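Local coordinates for protein TRAP dicarboxylate transporter, DctP subunit (PDB 4P47) that probably binds a small organic acid in the periplasm and delivers it to the membrane subunits of a TRAP transporter, at residues A[33-38]-A[89-94]; A[126-131]-A[325-330]; A[144-149]-A[239-244]; A[231-236]-A[294-299]. One frame throughout, in Å; residues are numbered along the deposited sequence. Where two conformers were deposited one is given.

How the interactions relate
Interactions 1, 3 and 4 belong to one sheet; interaction 2 is a helix pair packed near it. Interactions 1 and 3 adjoin, their centres 9 Å apart: strand 90-94, paired with 30-35 in interaction 1, lies next to strand 229-245 of interaction 3, and Asn-94 OD1 meets Gln-240 NE2 at 2.8 Å. Strand 229-245 also carries interaction 4, about 24 Å from interaction 3 between centres and beyond the chain's centre from interaction 1. Interaction 2 ties in through Gly-129 O and Tyr-146 OH of interaction 3, 2.8 Å apart. In this crystal a C-terminus occupies the ligand pocket, which in this family lies between the two domains that such long strands join.

Interaction 1. Residues A[33-38]-A[89-94]; sequences KFAAAN and EMTVMN
Neighbouring parallel strands of an α/β domain meet where Phe-34 pairs with Met-90 and Ala-35 with Thr-91. Strand 30-35 lies between 63-68 and 90-94, with helices 43-58 and 76-85 in the crossovers, the βαβ arrangement of a periplasmic binding protein domain. The ladder is knit by Met-90 N to Lys-33 O and by Ala-35 N to Met-90 O, each 2.9 Å. Both ends recruit side chains. At one, the carboxylate of Glu-89, its chain bent at chi2 (77°), turns back so that OE1 takes the Lys-33 N-H at 2.9 Å, on its anti side and well out of the carboxylate plane. At the other, Thr-91 OG1 gives its proton to Ala-35 O at 2.7 Å, from above the carbonyl plane. On the opposite face from Ala-35 and Thr-91, the Phe-34 ring receives the Met-90 methyl over its centre, CE lying 4.1 Å from the centroid, with SD farther above the same face in a Met-aromatic contact. Val-92 N sits at the ring edge, in plane, and Val-92 CG1 touches Phe-34 CE1 at 3.8 Å and Ala-36 CB at 3.9 Å. The Phe-51 ring meets that of Phe-34 at about 80°. An alanine in place of Phe-34 would remove the ring face under Met-90 CE and probably open a gap between Met-90, Val-92 and helix 43-58. Water 1 accepts from Ala-37 N and lies within bonding distance of Val-92 O. Side-chain oxygens thus serve backbone groups at the ladder's ends, while the face of Phe-34 and Met-90 is held by apolar and Met-aromatic contacts.

Interaction 2. Residues A[126-131]-A[325-330]; sequences GPFGTN and DELFAE
Phe-128 and Leu-327 make the apolar half of a contact between helices 127-133 and 321-336, whose short segments run at 153° to each other with axes 9.9 Å apart. Leu-327 CD1 stands squarely over one face of the Phe-128 ring, 3.7 Å from its centroid, in a CH-pi contact nearly equidistant from all six ring carbons. Val-123 of helix 117-125 touches both side chains, so the pair belongs to a larger apolar cluster. Trimming Phe-128 to an alanine would probably open a gap beside Leu-327 and strip CD1 of the face it rests on. The polar half centres on Glu-326, whose extended chain, CG anti to the backbone N (chi1 169°), reaches across to helix 127-133. Asn-131 ND2 makes a weak hydrogen bond to Glu-326 OE1 at 3.2 Å and lies 2.9 Å from OE2, amide and carboxylate being nearly coplanar. Water 2 bridges Phe-128 O (2.8 Å) and Glu-326 OE1 (3.0 Å). Pro-127 lies at the margin of the contact, its CB 3.5 Å from Glu-326 OE2 and its CG 3.8 Å from Glu-330 OE2. At the start of helix 127-133, Gly-126 holds the N-cap position, and its carbonyl oxygen accepts hydrogen bonds from both N and OG1 of Thr-130. This is antiparallel helix packing with an aromatic-aliphatic core and a polar margin, laying the C-terminal helix 321-336 on the body of the fold.

Interaction 3. Residues A[144-149]-A[239-244]; sequences LAYWEL and PQIVMI
Residues 144-149 and 239-244 form a twisted antiparallel ladder, at 141° between their directions, with Trp-147 and Gln-240 a hydrogen-bonded pair and Tyr-146 with Ile-241 a non-hydrogen-bonded one. They belong to strands 141-156 and 229-245, the long pair that in binding proteins of this type spans both domains. Gln-240 N to Trp-147 O and Trp-147 N to Gln-240 O are both 2.8 Å. Farther along, Val-242 N bonds Ala-145 O and Leu-144 N bonds Val-242 O, while Ala-145 N is buried without a partner, consistent with a classic beta bulge at Leu-144 and Ala-145 opposite Val-242. On the Trp-147 face, Val-242 CG2 sits over the five-membered ring of the indole, 3.4 Å from its centroid, placed there by lying anti to the carbonyl carbon of Val-242. Leu-144 CD1 meets Ile-244 CG2 at 3.9 Å. On the other face the Tyr-146 and Ile-241 side chains run side by side, Tyr-146 CE1 touching Ile-241 CD1 at 3.9 Å, while Tyr-146 OH bonds Gly-129 O. Gln-240 lays CG against Leu-149 CB at 3.8 Å. Its amide is held from both ends, NE2 by Asn-94 and OE1 by Gln-44, which should fix its rotation. Glu-148 points away from the partner strand, OE1 forming a salt bridge with Arg-276 and a hydrogen bond with Tyr-237 OH. Water 3 lies in plane at the edge of the Trp-147 ring and gives protons to Gln-240 OE1 at 2.8 Å and Glu-148 O at 3.2 Å.

Interaction 4. Residues A[231-236]-A[294-299]; sequences TLTRHQ and TELTPE
Thr-231 and Thr-294 pair closely in parallel strands, whereas past Leu-232 the backbones part, one side filled by the Leu-296 side chain and the other bridged by water. In the tight part Leu-232 N meets Thr-294 O at 2.9 Å, with a C=O...N angle of 178°, and Thr-231 CA leans on the same oxygen. The two threonine side chains lie side by side, Thr-231 OG1 being 3.7 Å from Thr-294 CB, and OG1 itself bonds Val-161 O. With Thr-231 CG2 anti to the backbone N, that methyl faces Leu-296 CD2 at 3.9 Å, the two side chains crossing at about a right angle. Leu-296 wedges its other methyl, CD1, against Thr-233 CA at 3.8 Å. Leu-232 is the centre of an inverse gamma turn that bends the chain away, so the next polar link is indirect: water 4 donates to Leu-232 O at 2.7 Å and accepts from Leu-296 N at 2.9 Å. Farther out, Glu-295 is solvent-exposed, and in the conformer given for Arg-234, one of two, water 5 links Glu-295 OE2 (2.9 Å) to Arg-234 NH2 (2.8 Å). Beyond Leu-296, Thr-297 caps helix 298-312 by bonding Glu-300 N. The arrangement is that of a short parallel strand, 292-295, added beside a long one and passing through a threonine N-cap into a helix, a usual β-to-α connection in α/β domains.

Interaction 1. Residues A[33-38]-A[89-94]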
loop_
_atom_site.group_PDB
_atom_site.type_symbol
_atom_site.label_atom_id
_atom_site.label_comp_id
_atom_site.label_asym_id
_atom_site.label_seq_id
_atom_site.Cartn_x
_atom_site.Cartn_y
_atom_site.Cartn_z
ATOM N N LYS A 33 21.536 -6.531 3.061
ATOM C CA LYS A 33 20.471 -7.133 3.854
ATOM C C LYS A 33 19.166 -6.424 3.502
ATOM O O LYS A 33 19.095 -5.205 3.568
ATOM C CB LYS A 33 20.777 -7.000 5.347
ATOM C CG LYS A 33 22.088 -7.654 5.761
ATOM C CD LYS A 33 22.390 -7.500 7.258
ATOM C CE LYS A 33 23.720 -8.150 7.645
ATOM N NZ LYS A 33 23.984 -8.116 9.116
ATOM N N PHE A 34 18.145 -7.193 3.129
ATOM C CA PHE A 34 16.877 -6.655 2.634
ATOM C C PHE A 34 15.767 -7.229 3.500
ATOM O O PHE A 34 15.444 -8.421 3.405
ATOM C CB PHE A 34 16.737 -7.078 1.160
ATOM C CG PHE A 34 15.585 -6.465 0.392
ATOM C CD1 PHE A 34 14.695 -5.584 0.954
ATOM C CD2 PHE A 34 15.444 -6.779 -0.932
ATOM C CE1 PHE A 34 13.629 -5.041 0.187
ATOM C CE2 PHE A 34 14.423 -6.253 -1.693
ATOM C CZ PHE A 34 13.511 -5.374 -1.133
ATOM N N ALA A 35 15.212 -6.378 4.355
ATOM C CA ALA A 35 14.239 -6.800 5.357
ATOM C C ALA A 35 12.811 -6.443 4.946
ATOM O O ALA A 35 12.572 -5.437 4.284
ATOM C CB ALA A 35 14.554 -6.126 6.659
ATOM N N ALA A 36 11.840 -7.264 5.335
ATOM C CA ALA A 36 10.435 -6.916 5.174
ATOM C C ALA A 36 9.594 -7.682 6.165
ATOM O O ALA A 36 10.065 -8.613 6.808
ATOM C CB ALA A 36 9.961 -7.214 3.757
ATOM N N ALA A 37 8.321 -7.301 6.228
ATOM C CA ALA A 37 7.370 -7.883 7.180
ATOM C C ALA A 37 6.805 -9.237 6.796
ATOM O O ALA A 37 6.579 -10.062 7.671
ATOM C CB ALA A 37 6.236 -6.923 7.379
ATOM N N ASN A 38 6.540 -9.479 5.512
ATOM C CA ASN A 38 5.799 -10.676 5.120
ATOM C C ASN A 38 6.702 -11.873 4.863
ATOM O O ASN A 38 7.916 -11.751 4.885
ATOM C CB ASN A 38 4.931 -10.346 3.908
ATOM C CG ASN A 38 3.893 -9.306 4.228
ATOM O OD1 ASN A 38 3.929 -8.167 3.721
ATOM N ND2 ASN A 38 2.974 -9.668 5.112
ATOM N N GLU A 89 20.523 -2.500 5.130
ATOM C CA GLU A 89 20.695 -1.764 3.864
ATOM C C GLU A 89 19.407 -1.467 3.129
ATOM O O GLU A 89 19.256 -0.386 2.560
ATOM C CB GLU A 89 21.605 -2.513 2.901
ATOM C CG GLU A 89 23.079 -2.508 3.301
ATOM C CD GLU A 89 23.418 -3.463 4.427
ATOM O OE1 GLU A 89 22.673 -4.429 4.664
ATOM O OE2 GLU A 89 24.465 -3.232 5.083
ATOM N N MET A 90 18.495 -2.429 3.083
ATOM C CA MET A 90 17.279 -2.259 2.278
ATOM C C MET A 90 16.029 -2.718 2.999
ATOM O O MET A 90 16.072 -3.609 3.843
ATOM C CB MET A 90 17.367 -3.027 0.947
ATOM C CG MET A 90 18.241 -2.357 -0.105
ATOM S SD MET A 90 18.209 -3.145 -1.742
ATOM C CE MET A 90 16.488 -2.827 -2.158
ATOM N N THR A 91 14.903 -2.120 2.638
ATOM C CA THR A 91 13.616 -2.602 3.094
ATOM C C THR A 91 12.556 -2.198 2.086
ATOM O O THR A 91 12.791 -1.360 1.194
ATOM C CB THR A 91 13.274 -2.086 4.498
ATOM O OG1 THR A 91 12.177 -2.824 5.041
ATOM C CG2 THR A 91 12.912 -0.625 4.473
ATOM N N VAL A 92 11.392 -2.817 2.209
ATOM C CA VAL A 92 10.205 -2.436 1.463
ATOM C C VAL A 92 9.027 -2.403 2.437
ATOM O O VAL A 92 8.884 -3.290 3.271
ATOM C CB VAL A 92 9.973 -3.394 0.251
ATOM C CG1 VAL A 92 9.888 -4.865 0.694
ATOM C CG2 VAL A 92 8.758 -2.961 -0.542
ATOM N N MET A 93 8.226 -1.351 2.383
ATOM C CA MET A 93 7.097 -1.221 3.319
ATOM C C MET A 93 6.076 -0.263 2.755
ATOM O O MET A 93 6.357 0.478 1.824
ATOM C CB MET A 93 7.560 -0.678 4.676
ATOM C CG MET A 93 8.055 0.762 4.603
ATOM S SD MET A 93 8.664 1.397 6.201
ATOM C CE MET A 93 10.173 0.480 6.268
ATOM N N ASN A 94 4.889 -0.253 3.343
ATOM C CA ASN A 94 3.853 0.679 2.924
ATOM C C ASN A 94 4.377 2.103 2.980
ATOM O O ASN A 94 4.920 2.549 4.008
ATOM C CB ASN A 94 2.608 0.525 3.812
ATOM C CG ASN A 94 1.822 -0.742 3.515
ATOM O OD1 ASN A 94 2.072 -1.455 2.558
ATOM N ND2 ASN A 94 0.862 -1.040 4.376
HETATM O O HOH W 1 7.411 -4.765 5.086
#

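Interaction 2. Residues A[126-131]-A[325-330]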
loop_
_atom_site.group_PDB
_atom_site.type_symbol
_atom_site.label_atom_id
_atom_site.label_comp_id
_atom_site.label_asym_id
_atom_site.label_seq_id
_atom_site.Cartn_x
_atom_site.Cartn_y
_atom_site.Cartn_z
ATOM N N GLY A 126 4.971 8.001 -12.009
ATOM C CA GLY A 126 5.104 9.312 -12.622
ATOM C C GLY A 126 5.551 10.388 -11.650
ATOM O O GLY A 126 6.109 10.105 -10.595
ATOM N N PRO A 127 5.334 11.652 -12.005
ATOM C CA PRO A 127 5.852 12.764 -11.216
ATOM C C PRO A 127 5.409 12.730 -9.748
ATOM O O PRO A 127 6.203 13.071 -8.864
ATOM C CB PRO A 127 5.306 13.993 -11.965
ATOM C CG PRO A 127 5.238 13.520 -13.381
ATOM C CD PRO A 127 4.768 12.108 -13.283
ATOM N N PHE A 128 4.172 12.327 -9.469
ATOM C CA PHE A 128 3.722 12.294 -8.087
ATOM C C PHE A 128 4.653 11.433 -7.224
ATOM O O PHE A 128 5.183 11.870 -6.197
ATOM C CB PHE A 128 2.297 11.766 -8.000
ATOM C CG PHE A 128 1.852 11.476 -6.591
ATOM C CD1 PHE A 128 1.643 12.505 -5.683
ATOM C CD2 PHE A 128 1.643 10.177 -6.172
ATOM C CE1 PHE A 128 1.242 12.235 -4.389
ATOM C CE2 PHE A 128 1.227 9.900 -4.891
ATOM C CZ PHE A 128 1.033 10.924 -3.993
ATOM N N GLY A 129 4.861 10.190 -7.640
ATOM C CA GLY A 129 5.707 9.296 -6.866
ATOM C C GLY A 129 7.163 9.719 -6.866
ATOM O O GLY A 129 7.882 9.567 -5.872
ATOM N N THR A 130 7.620 10.220 -8.009
ATOM C CA THR A 130 9.002 10.621 -8.171
ATOM C C THR A 130 9.353 11.813 -7.291
ATOM O O THR A 130 10.387 11.838 -6.629
ATOM C CB THR A 130 9.283 10.908 -9.644
ATOM O OG1 THR A 130 9.034 9.712 -10.400
ATOM C CG2 THR A 130 10.732 11.361 -9.858
ATOM N N ASN A 131 8.459 12.786 -7.234
ATOM C CA ASN A 131 8.697 13.961 -6.421
ATOM C C ASN A 131 8.637 13.666 -4.926
ATOM O O ASN A 131 9.320 14.307 -4.141
ATOM C CB ASN A 131 7.746 15.101 -6.823
ATOM C CG ASN A 131 8.110 15.706 -8.153
ATOM O OD1 ASN A 131 9.247 15.606 -8.586
ATOM N ND2 ASN A 131 7.144 16.327 -8.812
ATOM N N ASP A 325 -1.885 19.516 -5.241
ATOM C CA ASP A 325 -2.326 20.004 -6.548
ATOM C C ASP A 325 -1.840 19.125 -7.682
ATOM O O ASP A 325 -2.602 18.820 -8.617
ATOM C CB ASP A 325 -1.812 21.418 -6.811
ATOM C CG ASP A 325 -2.459 22.464 -5.931
ATOM O OD1 ASP A 325 -3.549 22.229 -5.370
ATOM O OD2 ASP A 325 -1.858 23.551 -5.827
ATOM N N GLU A 326 -0.575 18.716 -7.608
ATOM C CA GLU A 326 0.021 17.835 -8.616
ATOM C C GLU A 326 -0.728 16.504 -8.680
ATOM O O GLU A 326 -1.096 16.016 -9.759
ATOM C CB GLU A 326 1.496 17.590 -8.295
ATOM C CG GLU A 326 2.154 16.480 -9.137
ATOM C CD GLU A 326 3.663 16.370 -8.916
ATOM O OE1 GLU A 326 4.090 16.036 -7.788
ATOM O OE2 GLU A 326 4.422 16.619 -9.880
ATOM N N LEU A 327 -0.959 15.926 -7.512
ATOM C CA LEU A 327 -1.708 14.680 -7.405
ATOM C C LEU A 327 -3.099 14.827 -8.025
ATOM O O LEU A 327 -3.518 14.010 -8.856
ATOM C CB LEU A 327 -1.810 14.281 -5.938
ATOM C CG LEU A 327 -2.639 13.039 -5.630
ATOM C CD1 LEU A 327 -2.088 11.817 -6.369
ATOM C CD2 LEU A 327 -2.681 12.792 -4.144
ATOM N N PHE A 328 -3.809 15.886 -7.674
ATOM C CA PHE A 328 -5.160 16.067 -8.202
ATOM C C PHE A 328 -5.188 16.183 -9.727
ATOM O O PHE A 328 -6.100 15.655 -10.369
ATOM C CB PHE A 328 -5.836 17.261 -7.534
ATOM C CG PHE A 328 -6.286 16.983 -6.128
ATOM C CD1 PHE A 328 -5.922 15.805 -5.485
ATOM C CD2 PHE A 328 -7.085 17.890 -5.449
ATOM C CE1 PHE A 328 -6.339 15.546 -4.198
ATOM C CE2 PHE A 328 -7.506 17.633 -4.157
ATOM C CZ PHE A 328 -7.136 16.465 -3.536
ATOM N N ALA A 329 -4.186 16.836 -10.308
ATOM C CA ALA A 329 -4.054 16.897 -11.767
ATOM C C ALA A 329 -3.827 15.515 -12.397
ATOM O O ALA A 329 -4.466 15.146 -13.400
ATOM C CB ALA A 329 -2.917 17.850 -12.143
ATOM N N GLU A 330 -2.912 14.744 -11.820
ATOM C CA GLU A 330 -2.652 13.389 -12.305
ATOM C C GLU A 330 -3.931 12.535 -12.222
ATOM O O GLU A 330 -4.204 11.752 -13.130
ATOM C CB GLU A 330 -1.498 12.746 -11.529
ATOM C CG GLU A 330 -0.134 13.454 -11.686
ATOM C CD GLU A 330 0.489 13.291 -13.059
ATOM O OE1 GLU A 330 0.018 12.421 -13.823
ATOM O OE2 GLU A 330 1.457 14.033 -13.368
HETATM O O HOH W 2 4.616 14.447 -5.289
#

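Interaction 3. Residues A[144-149]-A[239-244]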
loop_
_atom_site.group_PDB
_atom_site.type_symbol
_atom_site.label_atom_id
_atom_site.label_comp_id
_atom_site.label_asym_id
_atom_site.label_seq_id
_atom_site.Cartn_x
_atom_site.Cartn_y
_atom_site.Cartn_z
ATOM N N LEU A 144 13.904 3.706 -4.324
ATOM C CA LEU A 144 14.262 3.018 -5.561
ATOM C C LEU A 144 13.076 2.758 -6.497
ATOM O O LEU A 144 13.194 2.914 -7.710
ATOM C CB LEU A 144 14.956 1.697 -5.222
ATOM C CG LEU A 144 16.287 1.811 -4.490
ATOM C CD1 LEU A 144 16.769 0.441 -4.069
ATOM C CD2 LEU A 144 17.335 2.500 -5.390
ATOM N N ALA A 145 11.930 2.362 -5.952
ATOM C CA ALA A 145 10.767 1.993 -6.751
ATOM C C ALA A 145 9.579 1.864 -5.822
ATOM O O ALA A 145 9.739 1.717 -4.605
ATOM C CB ALA A 145 10.996 0.674 -7.489
ATOM N N TYR A 146 8.391 1.930 -6.401
ATOM C CA TYR A 146 7.173 1.570 -5.711
ATOM C C TYR A 146 6.710 0.198 -6.175
ATOM O O TYR A 146 6.673 -0.081 -7.374
ATOM C CB TYR A 146 6.068 2.604 -5.961
ATOM C CG TYR A 146 6.378 3.967 -5.426
ATOM C CD1 TYR A 146 6.187 4.261 -4.091
ATOM C CD2 TYR A 146 6.848 4.976 -6.248
ATOM C CE1 TYR A 146 6.473 5.509 -3.574
ATOM C CE2 TYR A 146 7.115 6.229 -5.742
ATOM C CZ TYR A 146 6.918 6.491 -4.413
ATOM O OH TYR A 146 7.181 7.745 -3.879
ATOM N N TRP A 147 6.394 -0.663 -5.213
ATOM C CA TRP A 147 5.796 -1.963 -5.480
ATOM C C TRP A 147 4.362 -1.924 -4.913
ATOM O O TRP A 147 3.911 -0.871 -4.441
ATOM C CB TRP A 147 6.600 -3.072 -4.810
ATOM C CG TRP A 147 7.985 -3.331 -5.354
ATOM C CD1 TRP A 147 8.641 -2.662 -6.342
ATOM C CD2 TRP A 147 8.865 -4.350 -4.901
ATOM N NE1 TRP A 147 9.883 -3.227 -6.545
ATOM C CE2 TRP A 147 10.041 -4.261 -5.653
ATOM C CE3 TRP A 147 8.775 -5.328 -3.894
ATOM C CZ2 TRP A 147 11.120 -5.116 -5.435
ATOM C CZ3 TRP A 147 9.826 -6.177 -3.693
ATOM C CH2 TRP A 147 10.992 -6.058 -4.440
ATOM N N GLU A 148 3.636 -3.032 -4.985
ATOM C CA GLU A 148 2.238 -3.026 -4.551
ATOM C C GLU A 148 2.021 -3.833 -3.290
ATOM O O GLU A 148 2.487 -4.960 -3.202
ATOM C CB GLU A 148 1.355 -3.612 -5.646
ATOM C CG GLU A 148 -0.115 -3.772 -5.236
ATOM C CD GLU A 148 -1.014 -4.008 -6.425
ATOM O OE1 GLU A 148 -1.456 -2.995 -6.994
ATOM O OE2 GLU A 148 -1.270 -5.191 -6.764
ATOM N N LEU A 149 1.292 -3.279 -2.319
ATOM C CA LEU A 149 0.617 -4.109 -1.325
ATOM C C LEU A 149 -0.809 -4.362 -1.806
ATOM O O LEU A 149 -1.160 -5.483 -2.148
ATOM C CB LEU A 149 0.651 -3.479 0.072
ATOM C CG LEU A 149 0.254 -4.388 1.229
ATOM C CD1 LEU A 149 -1.236 -4.610 1.260
ATOM C CD2 LEU A 149 0.970 -5.724 1.205
ATOM N N PRO A 239 0.560 1.552 -1.692
ATOM C CA PRO A 239 1.781 1.250 -2.427
ATOM C C PRO A 239 2.875 0.973 -1.434
ATOM O O PRO A 239 2.829 1.516 -0.322
ATOM C CB PRO A 239 2.071 2.553 -3.177
ATOM C CG PRO A 239 1.460 3.618 -2.367
ATOM C CD PRO A 239 0.357 2.998 -1.538
ATOM N N GLN A 240 3.840 0.147 -1.803
ATOM C CA GLN A 240 5.023 -0.014 -0.985
ATOM C C GLN A 240 6.173 0.715 -1.629
ATOM O O GLN A 240 6.201 0.909 -2.864
ATOM C CB GLN A 240 5.350 -1.469 -0.767
ATOM C CG GLN A 240 4.191 -2.180 -0.102
ATOM C CD GLN A 240 4.634 -3.311 0.756
ATOM O OE1 GLN A 240 5.491 -4.110 0.368
ATOM N NE2 GLN A 240 4.048 -3.404 1.935
ATOM N N ILE A 241 7.084 1.217 -0.829
ATOM C CA ILE A 241 8.286 1.837 -1.368
ATOM C C ILE A 241 9.481 0.970 -0.991
ATOM O O ILE A 241 9.648 0.526 0.161
ATOM C CB ILE A 241 8.448 3.297 -0.902
ATOM C CG1 ILE A 241 9.674 3.925 -1.556
ATOM C CG2 ILE A 241 8.506 3.388 0.609
ATOM C CD1 ILE A 241 9.749 5.431 -1.372
ATOM N N VAL A 242 10.316 0.694 -1.991
ATOM C CA VAL A 242 11.582 0.010 -1.799
ATOM C C VAL A 242 12.653 1.059 -1.580
ATOM O O VAL A 242 12.807 1.982 -2.403
ATOM C CB VAL A 242 11.939 -0.818 -3.049
ATOM C CG1 VAL A 242 13.269 -1.548 -2.860
ATOM C CG2 VAL A 242 10.821 -1.821 -3.386
ATOM N N MET A 243 13.362 0.941 -0.465
ATOM C CA MET A 243 14.358 1.915 -0.060
ATOM C C MET A 243 15.683 1.271 0.248
ATOM O O MET A 243 15.773 0.089 0.625
ATOM C CB MET A 243 13.889 2.640 1.199
ATOM C CG MET A 243 12.688 3.533 0.972
ATOM S SD MET A 243 11.944 4.230 2.479
ATOM C CE MET A 243 11.364 2.726 3.292
ATOM N N ILE A 244 16.728 2.081 0.115
ATOM C CA ILE A 244 18.061 1.695 0.498
ATOM C C ILE A 244 18.667 2.799 1.380
ATOM O O ILE A 244 18.378 3.981 1.203
ATOM C CB ILE A 244 18.901 1.358 -0.781
ATOM C CG1 ILE A 244 20.257 0.774 -0.415
ATOM C CG2 ILE A 244 19.061 2.568 -1.710
ATOM C CD1 ILE A 244 20.892 0.039 -1.570
HETATM O O HOH W 3 5.544 -5.241 -2.145
#

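Interaction 4. Residues A[231-236]-A[294-299]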
loop_
_atom_site.group_PDB
_atom_site.type_symbol
_atom_site.label_atom_id
_atom_site.label_comp_id
_atom_site.label_asym_id
_atom_site.label_seq_id
_atom_site.Cartn_x
_atom_site.Cartn_y
_atom_site.Cartn_z
ATOM N N THR A 231 -17.265 -5.283 0.625
ATOM C CA THR A 231 -17.378 -4.313 -0.447
ATOM C C THR A 231 -16.003 -3.920 -0.890
ATOM O O THR A 231 -15.120 -3.632 -0.066
ATOM C CB THR A 231 -18.131 -3.065 -0.010
ATOM O OG1 THR A 231 -19.464 -3.463 0.315
ATOM C CG2 THR A 231 -18.195 -2.012 -1.136
ATOM N N LEU A 232 -15.809 -3.912 -2.207
ATOM C CA LEU A 232 -14.564 -3.447 -2.792
ATOM C C LEU A 232 -14.585 -1.916 -2.804
ATOM O O LEU A 232 -14.690 -1.276 -3.848
ATOM C CB LEU A 232 -14.381 -4.043 -4.184
ATOM C CG LEU A 232 -14.394 -5.578 -4.246
ATOM C CD1 LEU A 232 -14.034 -6.069 -5.657
ATOM C CD2 LEU A 232 -13.463 -6.206 -3.205
ATOM N N THR A 233 -14.527 -1.328 -1.621
ATOM C CA THR A 233 -14.584 0.132 -1.486
ATOM C C THR A 233 -13.364 0.802 -2.092
ATOM O O THR A 233 -13.446 1.944 -2.528
ATOM C CB THR A 233 -14.638 0.521 -0.009
ATOM O OG1 THR A 233 -13.696 -0.277 0.693
ATOM C CG2 THR A 233 -16.015 0.307 0.593
ATOM N N ARG A 234 -12.233 0.106 -2.105
ATOM C CA ARG A 234 -10.971 0.689 -2.533
ATOM C C ARG A 234 -10.785 2.083 -1.910
ATOM O O ARG A 234 -10.321 3.031 -2.547
ATOM C CB ARG A 234 -10.854 0.708 -4.065
ATOM C CG ARG A 234 -10.887 -0.680 -4.675
ATOM C CD ARG A 234 -10.472 -0.681 -6.132
ATOM N NE ARG A 234 -10.542 -2.031 -6.685
ATOM C CZ ARG A 234 -11.601 -2.541 -7.296
ATOM N NH1 ARG A 234 -12.698 -1.822 -7.468
ATOM N NH2 ARG A 234 -11.561 -3.783 -7.752
ATOM N N HIS A 235 -11.124 2.206 -0.639
ATOM C CA HIS A 235 -11.144 3.511 0.002
ATOM C C HIS A 235 -9.751 4.084 0.166
ATOM O O HIS A 235 -9.613 5.298 0.276
ATOM C CB HIS A 235 -11.906 3.496 1.339
ATOM C CG HIS A 235 -11.408 2.472 2.305
ATOM N ND1 HIS A 235 -11.935 1.205 2.354
ATOM C CD2 HIS A 235 -10.429 2.517 3.240
ATOM C CE1 HIS A 235 -11.303 0.507 3.280
ATOM N NE2 HIS A 235 -10.385 1.273 3.835
ATOM N N GLN A 236 -8.746 3.218 0.246
ATOM C CA GLN A 236 -7.358 3.632 0.178
ATOM C C GLN A 236 -6.604 2.589 -0.633
ATOM O O GLN A 236 -7.092 1.488 -0.855
ATOM C CB GLN A 236 -6.746 3.702 1.569
ATOM C CG GLN A 236 -7.284 4.831 2.417
ATOM C CD GLN A 236 -6.890 4.631 3.845
ATOM O OE1 GLN A 236 -7.367 3.696 4.522
ATOM N NE2 GLN A 236 -5.995 5.463 4.327
ATOM N N THR A 294 -19.722 -6.948 -2.952
ATOM C CA THR A 294 -20.336 -5.821 -3.608
ATOM C C THR A 294 -19.266 -4.949 -4.240
ATOM O O THR A 294 -18.256 -4.655 -3.623
ATOM C CB THR A 294 -21.163 -5.001 -2.594
ATOM O OG1 THR A 294 -22.190 -5.833 -2.032
ATOM C CG2 THR A 294 -21.812 -3.800 -3.275
ATOM N N GLU A 295 -19.483 -4.565 -5.496
ATOM C CA GLU A 295 -18.618 -3.615 -6.186
ATOM C C GLU A 295 -19.326 -2.281 -6.279
ATOM O O GLU A 295 -20.550 -2.218 -6.337
ATOM C CB GLU A 295 -18.303 -4.105 -7.596
ATOM C CG GLU A 295 -17.505 -5.388 -7.630
ATOM C CD GLU A 295 -17.149 -5.810 -9.039
ATOM O OE1 GLU A 295 -17.937 -5.511 -9.965
ATOM O OE2 GLU A 295 -16.085 -6.438 -9.220
ATOM N N LEU A 296 -18.541 -1.218 -6.288
ATOM C CA LEU A 296 -19.041 0.128 -6.524
ATOM C C LEU A 296 -18.787 0.583 -7.952
ATOM O O LEU A 296 -17.706 0.361 -8.489
ATOM C CB LEU A 296 -18.341 1.112 -5.580
ATOM C CG LEU A 296 -18.293 0.755 -4.097
ATOM C CD1 LEU A 296 -17.530 1.796 -3.303
ATOM C CD2 LEU A 296 -19.712 0.621 -3.554
ATOM N N THR A 297 -19.764 1.256 -8.568
ATOM C CA THR A 297 -19.526 1.887 -9.859
ATOM C C THR A 297 -18.638 3.093 -9.625
ATOM O O THR A 297 -18.527 3.578 -8.486
ATOM C CB THR A 297 -20.803 2.417 -10.524
ATOM O OG1 THR A 297 -21.324 3.485 -9.720
ATOM C CG2 THR A 297 -21.842 1.312 -10.695
ATOM N N PRO A 298 -17.981 3.584 -10.685
ATOM C CA PRO A 298 -17.148 4.769 -10.514
ATOM C C PRO A 298 -17.958 5.942 -9.990
ATOM O O PRO A 298 -17.433 6.799 -9.292
ATOM C CB PRO A 298 -16.666 5.067 -11.945
ATOM C CG PRO A 298 -16.707 3.763 -12.643
ATOM C CD PRO A 298 -17.803 2.964 -12.017
ATOM N N GLU A 299 -19.236 6.008 -10.357
ATOM C CA GLU A 299 -20.057 7.140 -9.950
ATOM C C GLU A 299 -20.394 7.042 -8.458
ATOM O O GLU A 299 -20.463 8.049 -7.763
ATOM C CB GLU A 299 -21.313 7.248 -10.846
ATOM C CG GLU A 299 -21.008 7.638 -12.311
ATOM C CD GLU A 299 -20.548 6.463 -13.179
ATOM O OE1 GLU A 299 -20.605 5.304 -12.724
ATOM O OE2 GLU A 299 -20.136 6.679 -14.344
HETATM O O HOH W 4 -15.659 -1.401 -6.369
HETATM O O HOH W 5 -13.523 -5.163 -9.178
#